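Local atomic coordinates of ditrans,polycis-undecaprenyl-diphosphate synthase ((2E,6E)-farnesyl-diphosphate specific) (Acinetobacter baumannii, PDB entry 6ACS), a protein that probably condenses eight isopentenyl diphosphates one after another with farnesyl diphosphate to make undecaprenyl diphosphate, the precursor of the lipid carrier for bacterial cell-wall synthesis. Residues K39-K51 / W213-L225. Numbering follows the deposited sequence.
Sequences KNVLDPIVEHCVK and WPEFTVEEFDHAL. With IPA (isopropyl alcohol), chain G.
In one of its two conformers, Ile45 meets Phe221 with both branches: CG2 stands over the centre of the ring, 3.8 Å from its centroid, while CD1 closes on Phe221 CB at 3.4 Å. A chi1 of -56° sets CG2 opposite the backbone N and over the ring; Leu225 CG covers the other face nearer the rim. A second CH-pi contact joins Val41 CG1 to the six-membered ring of Trp213, 3.9 Å from the centroid and 24° off the normal. Cys49 SG reaches Phe221 CZ obliquely at 3.6 Å. Segments 42-51 and 218-225 cross at -41° and pack against one side of the parallel sheet of this cis-prenyltransferase fold, Ile45 and Phe221 both resting on strand 12-17; the backbone of Trp213 is hydrogen-bonded to that of Asp18, predicted to bind magnesium. His48 is a knob in the hole formed by Val218, Phe221, Asp222 and Leu225, whose CD1 sits at the imidazole edge. Asp222 OD1 lies over one face of that His48 ring, 2.9 Å from His48 NE2 but badly angled for a hydrogen bond. One water bridges the backbones, donating to Val41 O and Phe216 O, and Thr217 OG1 caps helix 218-235, accepting from Glu220 N at 3.1 Å.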
# COMPACT_ATOMS: atom_id res chain seq x y z
N LYS B 39 -20.31 -22.34 11.01
CA LYS B 39 -20.08 -21.44 12.14
C LYS B 39 -19.54 -20.08 11.68
O LYS B 39 -18.80 -20.00 10.70
CB LYS B 39 -19.09 -22.07 13.11
CG LYS B 39 -18.90 -21.32 14.42
CD LYS B 39 -18.12 -22.16 15.41
CE LYS B 39 -16.63 -22.15 15.05
NZ LYS B 39 -15.80 -22.88 16.05
N ASN B 40 -19.92 -19.01 12.39
CA ASN B 40 -19.49 -17.67 12.02
C ASN B 40 -18.05 -17.47 12.49
O ASN B 40 -17.77 -17.60 13.68
CB ASN B 40 -20.42 -16.63 12.63
CG ASN B 40 -20.26 -15.27 12.01
OD1 ASN B 40 -19.18 -14.90 11.54
ND2 ASN B 40 -21.35 -14.50 11.98
N VAL B 41 -17.16 -17.11 11.56
CA VAL B 41 -15.75 -16.91 11.90
C VAL B 41 -15.51 -15.50 12.42
O VAL B 41 -14.67 -15.29 13.30
CB VAL B 41 -14.86 -17.23 10.67
CG1 VAL B 41 -13.40 -16.93 10.97
CG2 VAL B 41 -15.02 -18.68 10.28
N LEU B 42 -16.22 -14.52 11.86
CA LEU B 42 -15.92 -13.12 12.15
C LEU B 42 -16.38 -12.69 13.54
O LEU B 42 -15.74 -11.83 14.15
CB LEU B 42 -16.53 -12.22 11.06
CG LEU B 42 -16.18 -10.73 11.07
CD1 LEU B 42 -14.67 -10.55 11.03
CD2 LEU B 42 -16.81 -10.02 9.88
N ASP B 43 -17.48 -13.26 14.06
CA ASP B 43 -18.06 -12.77 15.31
C ASP B 43 -17.09 -12.79 16.49
O ASP B 43 -17.04 -11.78 17.23
CB ASP B 43 -19.33 -13.56 15.63
CG ASP B 43 -20.48 -13.19 14.73
OD1 ASP B 43 -20.42 -12.15 14.04
OD2 ASP B 43 -21.46 -13.97 14.70
N PRO B 44 -16.36 -13.88 16.77
CA PRO B 44 -15.41 -13.83 17.90
C PRO B 44 -14.32 -12.80 17.71
O PRO B 44 -13.83 -12.23 18.70
CB PRO B 44 -14.82 -15.25 17.93
CG PRO B 44 -15.75 -16.09 17.13
CD PRO B 44 -16.38 -15.20 16.13
N ILE B 45 -13.94 -12.54 16.45
CA ILE B 45 -12.92 -11.55 16.14
C ILE B 45 -13.43 -10.15 16.46
O ILE B 45 -12.74 -9.34 17.09
CB ILE B 45 -12.51 -11.66 14.66
CG1 ILE B 45 -12.04 -13.08 14.33
CG2 ILE B 45 -11.51 -10.56 14.27
CD1 ILE B 45 -10.93 -13.56 15.15
N VAL B 46 -14.65 -9.86 16.01
CA VAL B 46 -15.28 -8.58 16.32
C VAL B 46 -15.35 -8.38 17.83
O VAL B 46 -15.04 -7.29 18.35
CB VAL B 46 -16.68 -8.52 15.68
CG1 VAL B 46 -17.42 -7.31 16.18
CG2 VAL B 46 -16.57 -8.54 14.15
N GLU B 47 -15.79 -9.41 18.55
CA GLU B 47 -15.91 -9.29 20.01
C GLU B 47 -14.55 -9.08 20.67
O GLU B 47 -14.44 -8.32 21.64
CB GLU B 47 -16.63 -10.51 20.59
CG GLU B 47 -18.06 -10.62 20.04
CD GLU B 47 -18.78 -11.90 20.39
OE1 GLU B 47 -18.45 -12.51 21.43
OE2 GLU B 47 -19.68 -12.31 19.62
N HIS B 48 -13.50 -9.72 20.15
CA HIS B 48 -12.18 -9.49 20.74
C HIS B 48 -11.73 -8.06 20.49
O HIS B 48 -11.12 -7.42 21.37
CB HIS B 48 -11.16 -10.49 20.19
CG HIS B 48 -9.86 -10.47 20.93
ND1 HIS B 48 -9.74 -10.90 22.23
CD2 HIS B 48 -8.63 -10.03 20.56
CE1 HIS B 48 -8.48 -10.77 22.62
NE2 HIS B 48 -7.79 -10.24 21.63
N CYS B 49 -12.01 -7.53 19.30
CA CYS B 49 -11.64 -6.14 19.02
C CYS B 49 -12.34 -5.20 19.99
O CYS B 49 -11.72 -4.26 20.51
CB CYS B 49 -11.98 -5.78 17.57
SG CYS B 49 -10.86 -6.57 16.38
N VAL B 50 -13.63 -5.41 20.23
CA VAL B 50 -14.36 -4.54 21.14
C VAL B 50 -13.80 -4.65 22.56
O VAL B 50 -13.61 -3.65 23.25
CB VAL B 50 -15.86 -4.89 21.13
CG1 VAL B 50 -16.54 -4.30 22.36
CG2 VAL B 50 -16.52 -4.39 19.86
N LYS B 51 -13.48 -5.88 22.99
CA LYS B 51 -12.97 -6.08 24.35
C LYS B 51 -11.58 -5.51 24.56
O LYS B 51 -11.18 -5.25 25.70
CB LYS B 51 -12.99 -7.57 24.70
CG LYS B 51 -14.40 -8.13 24.84
CD LYS B 51 -14.39 -9.62 25.07
CE LYS B 51 -14.01 -9.96 26.50
NZ LYS B 51 -14.19 -11.42 26.78
N TRP B 213 -9.37 -18.90 5.77
CA TRP B 213 -10.31 -18.11 6.56
C TRP B 213 -11.33 -18.94 7.34
O TRP B 213 -11.55 -18.63 8.52
CB TRP B 213 -11.04 -17.07 5.69
CG TRP B 213 -12.03 -16.27 6.51
CD1 TRP B 213 -13.39 -16.33 6.44
CD2 TRP B 213 -11.72 -15.33 7.53
NE1 TRP B 213 -13.95 -15.46 7.35
CE2 TRP B 213 -12.94 -14.84 8.04
CE3 TRP B 213 -10.52 -14.84 8.07
CZ2 TRP B 213 -13.00 -13.89 9.05
CZ3 TRP B 213 -10.59 -13.89 9.08
CH2 TRP B 213 -11.82 -13.43 9.55
N PRO B 214 -12.00 -19.95 6.76
CA PRO B 214 -12.98 -20.71 7.56
C PRO B 214 -12.40 -21.36 8.80
O PRO B 214 -13.14 -21.66 9.74
CB PRO B 214 -13.52 -21.76 6.57
CG PRO B 214 -13.26 -21.19 5.24
CD PRO B 214 -11.99 -20.40 5.36
N GLU B 215 -11.09 -21.57 8.83
CA GLU B 215 -10.43 -22.17 9.98
C GLU B 215 -9.72 -21.13 10.84
O GLU B 215 -9.01 -21.51 11.77
CB GLU B 215 -9.43 -23.23 9.50
CG GLU B 215 -10.09 -24.52 9.09
CD GLU B 215 -9.27 -25.28 8.07
OE1 GLU B 215 -8.52 -24.62 7.31
OE2 GLU B 215 -9.36 -26.52 8.02
N PHE B 216 -9.89 -19.84 10.54
CA PHE B 216 -9.22 -18.81 11.33
C PHE B 216 -9.93 -18.70 12.68
O PHE B 216 -11.16 -18.64 12.74
CB PHE B 216 -9.25 -17.48 10.58
CG PHE B 216 -8.31 -16.44 11.14
CD1 PHE B 216 -6.94 -16.60 11.06
CD2 PHE B 216 -8.82 -15.29 11.75
CE1 PHE B 216 -6.07 -15.64 11.58
CE2 PHE B 216 -7.96 -14.32 12.26
CZ PHE B 216 -6.58 -14.50 12.17
N THR B 217 -9.15 -18.71 13.76
CA THR B 217 -9.71 -18.75 15.10
C THR B 217 -9.35 -17.48 15.85
O THR B 217 -8.42 -16.76 15.49
CB THR B 217 -9.20 -19.96 15.91
OG1 THR B 217 -7.77 -19.89 16.00
CG2 THR B 217 -9.59 -21.27 15.20
N VAL B 218 -10.13 -17.20 16.91
CA VAL B 218 -9.78 -16.07 17.77
C VAL B 218 -8.44 -16.31 18.45
O VAL B 218 -7.72 -15.36 18.77
CB VAL B 218 -10.91 -15.78 18.78
CG1 VAL B 218 -11.00 -16.83 19.87
CG2 VAL B 218 -10.73 -14.38 19.39
N GLU B 219 -8.07 -17.58 18.69
CA GLU B 219 -6.73 -17.86 19.21
C GLU B 219 -5.66 -17.39 18.23
O GLU B 219 -4.64 -16.81 18.63
CB GLU B 219 -6.57 -19.34 19.51
CG GLU B 219 -7.36 -19.83 20.74
CD GLU B 219 -8.83 -20.11 20.44
OE1 GLU B 219 -9.20 -20.20 19.24
OE2 GLU B 219 -9.60 -20.23 21.41
N GLU B 220 -5.85 -17.64 16.93
CA GLU B 220 -4.84 -17.17 15.99
C GLU B 220 -4.89 -15.66 15.86
O GLU B 220 -3.84 -15.02 15.65
CB GLU B 220 -4.98 -17.82 14.61
CG GLU B 220 -3.80 -17.38 13.71
CD GLU B 220 -3.63 -18.16 12.42
OE1 GLU B 220 -2.66 -17.88 11.69
OE2 GLU B 220 -4.45 -19.06 12.15
N PHE B 221 -6.07 -15.07 15.97
CA PHE B 221 -6.16 -13.61 16.00
C PHE B 221 -5.39 -13.03 17.18
O PHE B 221 -4.69 -12.02 17.04
CB PHE B 221 -7.63 -13.18 16.02
CG PHE B 221 -7.85 -11.70 15.93
CD1 PHE B 221 -7.53 -11.01 14.77
CD2 PHE B 221 -8.42 -11.00 16.98
CE1 PHE B 221 -7.73 -9.63 14.67
CE2 PHE B 221 -8.65 -9.63 16.89
CZ PHE B 221 -8.29 -8.94 15.73
N ASP B 222 -5.52 -13.66 18.36
CA ASP B 222 -4.76 -13.23 19.53
C ASP B 222 -3.27 -13.32 19.26
O ASP B 222 -2.49 -12.45 19.66
CB ASP B 222 -5.08 -14.10 20.76
CG ASP B 222 -6.52 -13.97 21.25
OD1 ASP B 222 -7.20 -12.98 20.92
OD2 ASP B 222 -6.96 -14.89 21.97
N HIS B 223 -2.85 -14.41 18.61
CA HIS B 223 -1.44 -14.54 18.24
C HIS B 223 -1.01 -13.41 17.31
O HIS B 223 0.08 -12.86 17.46
CB HIS B 223 -1.20 -15.91 17.60
CG HIS B 223 0.16 -16.07 17.00
ND1 HIS B 223 1.31 -16.18 17.75
CD2 HIS B 223 0.56 -16.13 15.70
CE1 HIS B 223 2.36 -16.31 16.95
NE2 HIS B 223 1.93 -16.27 15.70
N ALA B 224 -1.84 -13.07 16.32
CA ALA B 224 -1.48 -12.01 15.39
C ALA B 224 -1.32 -10.68 16.12
O ALA B 224 -0.40 -9.91 15.83
CB ALA B 224 -2.53 -11.88 14.28
N LEU B 225 -2.23 -10.39 17.06
CA LEU B 225 -2.10 -9.16 17.86
C LEU B 225 -0.83 -9.18 18.69
O LEU B 225 -0.17 -8.14 18.86
CB LEU B 225 -3.34 -8.98 18.74
CG LEU B 225 -4.65 -8.73 18.00
CD1 LEU B 225 -5.83 -8.64 18.98
CD2 LEU B 225 -4.56 -7.44 17.26
C1 IPA G . 4.67 -14.57 13.24
C2 IPA G . 4.07 -15.44 12.15
C3 IPA G . 3.84 -14.62 10.89
O2 IPA G . 2.85 -15.98 12.62
O HOH W 1 -12.87 -16.81 14.43